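Local atomic coordinates of HcgB (Methanococcus maripaludis, PDB entry 5D5P), a protein that probably acts as a guanylyltransferase in the biosynthesis of the iron-guanylylpyridinol cofactor of [Fe]-hydrogenase. Residues E25-I30 / E151-V156; L113-K118 / I122-V127. One frame throughout, in Å; residues are numbered along the deposited sequence.

Interaction 1. Residues E25-I30 / E151-V156; sequences EEIDAI and ERIGIV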
# COMPACT_ATOMS: atom_id res chain seq x y z
N GLU A 25 1.34 16.08 15.64
CA GLU A 25 1.24 17.15 14.64
C GLU A 25 1.08 16.62 13.21
O GLU A 25 0.36 17.22 12.40
CB GLU A 25 2.48 18.06 14.68
CG GLU A 25 2.57 18.90 15.94
CD GLU A 25 3.42 18.27 17.04
OE1 GLU A 25 3.52 17.02 17.10
OE2 GLU A 25 3.94 19.03 17.88
N GLU A 26 1.72 15.50 12.92
CA GLU A 26 1.68 14.94 11.57
C GLU A 26 0.30 14.37 11.30
O GLU A 26 -0.26 14.55 10.21
CB GLU A 26 2.78 13.88 11.40
CG GLU A 26 4.19 14.48 11.43
CD GLU A 26 5.29 13.48 11.76
OE1 GLU A 26 4.98 12.31 12.08
OE2 GLU A 26 6.48 13.88 11.75
N ILE A 27 -0.27 13.73 12.30
CA ILE A 27 -1.63 13.22 12.19
C ILE A 27 -2.65 14.36 12.06
O ILE A 27 -3.54 14.32 11.21
CB ILE A 27 -1.98 12.34 13.41
CG1 ILE A 27 -1.20 11.03 13.32
CG2 ILE A 27 -3.49 12.08 13.49
CD1 ILE A 27 -1.63 10.22 12.14
N ASP A 28 -2.48 15.38 12.89
CA ASP A 28 -3.35 16.54 12.86
C ASP A 28 -3.31 17.19 11.48
O ASP A 28 -4.34 17.61 10.96
CB ASP A 28 -2.94 17.56 13.94
CG ASP A 28 -3.42 17.16 15.34
OD1 ASP A 28 -4.29 16.25 15.45
OD2 ASP A 28 -2.96 17.78 16.34
N ALA A 29 -2.14 17.27 10.87
CA ALA A 29 -2.01 17.87 9.53
C ALA A 29 -2.74 17.05 8.46
O ALA A 29 -3.36 17.60 7.57
CB ALA A 29 -0.56 18.05 9.17
N ILE A 30 -2.62 15.73 8.54
CA ILE A 30 -3.33 14.85 7.62
C ILE A 30 -4.85 15.02 7.78
O ILE A 30 -5.61 15.12 6.79
CB ILE A 30 -2.92 13.37 7.84
CG1 ILE A 30 -1.49 13.14 7.31
CG2 ILE A 30 -3.90 12.43 7.11
CD1 ILE A 30 -0.87 11.78 7.74
N GLU A 151 -9.82 5.63 9.68
CA GLU A 151 -9.62 5.34 11.10
C GLU A 151 -8.15 5.33 11.50
O GLU A 151 -7.81 5.73 12.63
CB GLU A 151 -10.20 3.97 11.43
CG GLU A 151 -11.67 3.93 11.49
CD GLU A 151 -12.19 2.58 11.92
OE1 GLU A 151 -11.39 1.61 11.92
OE2 GLU A 151 -13.39 2.51 12.25
N ARG A 152 -7.29 4.90 10.59
CA ARG A 152 -5.89 4.76 10.94
C ARG A 152 -5.15 6.10 10.97
O ARG A 152 -4.04 6.15 11.48
CB ARG A 152 -5.18 3.77 10.02
CG ARG A 152 -5.16 4.16 8.62
CD ARG A 152 -4.69 2.96 7.78
NE ARG A 152 -3.27 2.65 7.92
CZ ARG A 152 -2.27 3.39 7.43
NH1 ARG A 152 -1.02 2.99 7.59
NH2 ARG A 152 -2.52 4.56 6.81
N ILE A 153 -5.78 7.19 10.50
CA ILE A 153 -5.22 8.52 10.78
C ILE A 153 -6.13 9.35 11.69
O ILE A 153 -5.98 10.57 11.79
CB ILE A 153 -4.88 9.32 9.48
CG1 ILE A 153 -6.01 9.32 8.46
CG2 ILE A 153 -3.63 8.72 8.86
CD1 ILE A 153 -7.18 10.27 8.82
N GLY A 154 -7.04 8.66 12.39
CA GLY A 154 -7.78 9.24 13.50
C GLY A 154 -9.13 9.84 13.15
O GLY A 154 -9.75 10.53 13.99
N ILE A 155 -9.61 9.57 11.95
CA ILE A 155 -10.94 10.02 11.55
C ILE A 155 -11.91 8.86 11.63
O ILE A 155 -11.80 7.90 10.87
CB ILE A 155 -10.95 10.60 10.13
CG1 ILE A 155 -10.14 11.89 10.08
CG2 ILE A 155 -12.39 10.89 9.71
CD1 ILE A 155 -10.12 12.57 8.72
N VAL A 156 -12.86 8.95 12.57
CA VAL A 156 -13.85 7.91 12.77
C VAL A 156 -15.21 8.28 12.18
O VAL A 156 -15.83 9.27 12.57
CB VAL A 156 -14.01 7.57 14.26
CG1 VAL A 156 -15.01 6.45 14.43
CG2 VAL A 156 -12.68 7.16 14.86

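Interaction 2. Residues L113-K118 / I122-V127; sequences LLIMDK and ILTGSV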
# COMPACT_ATOMS: atom_id res chain seq x y z
N LEU A 113 -6.53 0.93 -1.55
CA LEU A 113 -7.16 2.24 -1.61
C LEU A 113 -6.17 3.27 -1.03
O LEU A 113 -5.53 3.01 -0.02
CB LEU A 113 -8.50 2.25 -0.82
CG LEU A 113 -9.19 3.62 -0.75
CD1 LEU A 113 -10.71 3.41 -0.70
CD2 LEU A 113 -8.78 4.37 0.50
N LEU A 114 -6.05 4.42 -1.68
CA LEU A 114 -5.21 5.52 -1.20
C LEU A 114 -6.02 6.79 -1.13
O LEU A 114 -6.92 7.04 -1.94
CB LEU A 114 -4.01 5.75 -2.13
CG LEU A 114 -3.02 4.59 -2.30
CD1 LEU A 114 -2.02 4.94 -3.43
CD2 LEU A 114 -2.28 4.34 -1.00
N ILE A 115 -5.72 7.59 -0.12
CA ILE A 115 -6.14 8.99 -0.11
C ILE A 115 -4.89 9.83 -0.32
O ILE A 115 -3.91 9.70 0.43
CB ILE A 115 -6.84 9.36 1.20
CG1 ILE A 115 -7.99 8.39 1.48
CG2 ILE A 115 -7.30 10.82 1.16
CD1 ILE A 115 -8.79 8.75 2.76
N MET A 116 -4.91 10.59 -1.41
CA MET A 116 -3.79 11.40 -1.86
C MET A 116 -4.14 12.89 -1.85
O MET A 116 -5.31 13.27 -2.00
CB MET A 116 -3.37 10.95 -3.25
CG MET A 116 -2.82 9.50 -3.23
SD MET A 116 -2.81 8.78 -4.89
CE MET A 116 -1.77 9.88 -5.82
N ASP A 117 -3.14 13.75 -1.71
CA ASP A 117 -3.45 15.18 -1.72
C ASP A 117 -3.19 15.75 -3.13
O ASP A 117 -2.96 15.01 -4.09
CB ASP A 117 -2.65 15.94 -0.65
CG ASP A 117 -1.21 16.25 -1.07
OD1 ASP A 117 -0.69 15.67 -2.03
OD2 ASP A 117 -0.61 17.17 -0.47
N LYS A 118 -3.25 17.07 -3.23
CA LYS A 118 -3.23 17.72 -4.54
C LYS A 118 -1.94 17.54 -5.30
O LYS A 118 -1.91 17.77 -6.51
CB LYS A 118 -3.53 19.22 -4.38
CG LYS A 118 -2.55 19.91 -3.46
CD LYS A 118 -2.87 21.39 -3.30
CE LYS A 118 -2.00 22.01 -2.21
NZ LYS A 118 -0.55 21.79 -2.49
N ILE A 122 0.86 10.68 -0.44
CA ILE A 122 -0.04 9.68 0.11
C ILE A 122 -0.30 9.93 1.59
O ILE A 122 0.64 9.96 2.38
CB ILE A 122 0.56 8.27 -0.08
CG1 ILE A 122 0.59 7.94 -1.57
CG2 ILE A 122 -0.27 7.22 0.67
CD1 ILE A 122 1.52 6.77 -1.87
N LEU A 123 -1.57 10.09 1.96
CA LEU A 123 -1.93 10.46 3.32
C LEU A 123 -2.29 9.24 4.18
O LEU A 123 -1.96 9.17 5.34
CB LEU A 123 -3.11 11.44 3.31
CG LEU A 123 -2.93 12.66 2.41
CD1 LEU A 123 -4.14 13.56 2.55
CD2 LEU A 123 -1.68 13.44 2.86
N THR A 124 -2.97 8.28 3.56
CA THR A 124 -3.40 7.07 4.25
C THR A 124 -3.89 6.09 3.20
O THR A 124 -3.99 6.44 2.04
CB THR A 124 -4.50 7.35 5.28
OG1 THR A 124 -4.80 6.15 6.00
CG2 THR A 124 -5.80 7.87 4.62
N GLY A 125 -4.21 4.86 3.60
CA GLY A 125 -4.58 3.84 2.64
C GLY A 125 -5.02 2.56 3.36
O GLY A 125 -4.92 2.45 4.58
N SER A 126 -5.49 1.58 2.59
CA SER A 126 -5.81 0.29 3.18
C SER A 126 -5.80 -0.76 2.07
O SER A 126 -5.82 -0.40 0.89
CB SER A 126 -7.17 0.35 3.83
OG SER A 126 -8.09 0.73 2.84
N VAL A 127 -5.73 -2.03 2.44
CA VAL A 127 -5.69 -3.07 1.41
C VAL A 127 -6.79 -4.09 1.64
O VAL A 127 -7.31 -4.20 2.73
CB VAL A 127 -4.32 -3.80 1.35
CG1 VAL A 127 -3.24 -2.84 0.83
CG2 VAL A 127 -3.96 -4.40 2.70

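Interaction 1. Residues E25-I30 / E151-V156
A Schellman motif at the C-terminal end of helix 138-151 presents Ile153 to two isoleucines, Ile27 and Ile30, one turn apart on helix 24-35. The side chain of Ile153 heads toward Ile30, and Ile27 meets it from one side. From Ile30 the CG2 methyl does the touching, lying 4.0 Å from CG1 of Ile153 and close to its CB and CG2 as well. Ile27 uses the end of its longer branch: Ile27 CD1 lies 4.1 Å from Ile153 CG2. Both pairs of side chains cross at a slant, and no hydrogen bond joins the two segments.

The turn itself explains how Ile153 gets there. Gly154 adopts a positive phi of 94° as the C-prime residue; its N bonds to Glu151 O at 3.0 Å in a type I turn, while Ile155 N returns to Leu150 O. With the chain reversed here, the carbonyl of Ile153 faces the helix: Ile153 O sits 3.4 Å from the CG2 methyl of Ile27, which points that way because it stands anti to its own backbone N. The same oxygen accepts a hydrogen bond from Gln31 NE2, so it is satisfied. Gly108 of the second subunit packs against both Ile27 and Ile30, and Arg152, next to Ile153, donates hydrogen bonds to Ser109 O and Ser128 O of that subunit.

Interaction 2. Residues L113-K118 / I122-V127
Leu113 and Ser126 pair through both of their backbone groups near one end of an antiparallel beta hairpin, whose two strand segments run at 172° with their axes 4.7 Å apart at the closest. Leu113 N donates to Ser126 O at 2.9 Å, and Ser126 N returns a bond to Leu113 O at 3.0 Å. Farther along comes a classic beta bulge, in which Leu123 and Thr124 together face Ile115. Ile115 N reaches Thr124 O at 3.0 Å in an almost straight bond (173° at the hydrogen), and Ile115 O takes Leu123 N at 2.8 Å. The extra residue shifts the register, and Met116 then lies opposite Ile122.

On the face of Leu114, Met116 and Ile122, the two branches of Ile122 are divided between neighbours. CG2 meets Leu114 CD2 at a slant, and CG1 runs beside Met116 CG; Leu83 of helix 81-92 packs on all three residues. Gly125 lies across from Leu114, bringing the backbones close, with 4.2 Å between Leu114 CA and Gly125 CA. The other face looks to helix 138-151, where the hydroxyl OG of Ser126 is hydrogen-bonded to Glu145 O and OG1 of Thr124 to Ala149 O. Because Thr124 OG1 stands anti to its backbone N (chi1 -175°), the methyl is left to face Ile115, whose CD1 lies 3.6 Å from Thr124 CG2.

Both contacts are buried, but at different depths: interaction 2 lies near the centre of the chain, whereas the centre of interaction 1, between a helix and the loop after helix 138-151, is about 13 Å from the chain centre. Sheet pairing in interaction 2 is local, its segments separated by three residues and joined by backbone hydrogen bonds, while interaction 1 brings together segments 121 residues apart through aliphatic side chains and one carbonyl-methyl contact. The hairpin is nested within the chain loop that interaction 1 closes. They meet at the bulge, where Ile30 CD1 and Ile153 CG2 pack on Leu123 O and Arg152 NH2 is probably hydrogen-bonded to Thr124 OG1. Each also touches the second subunit.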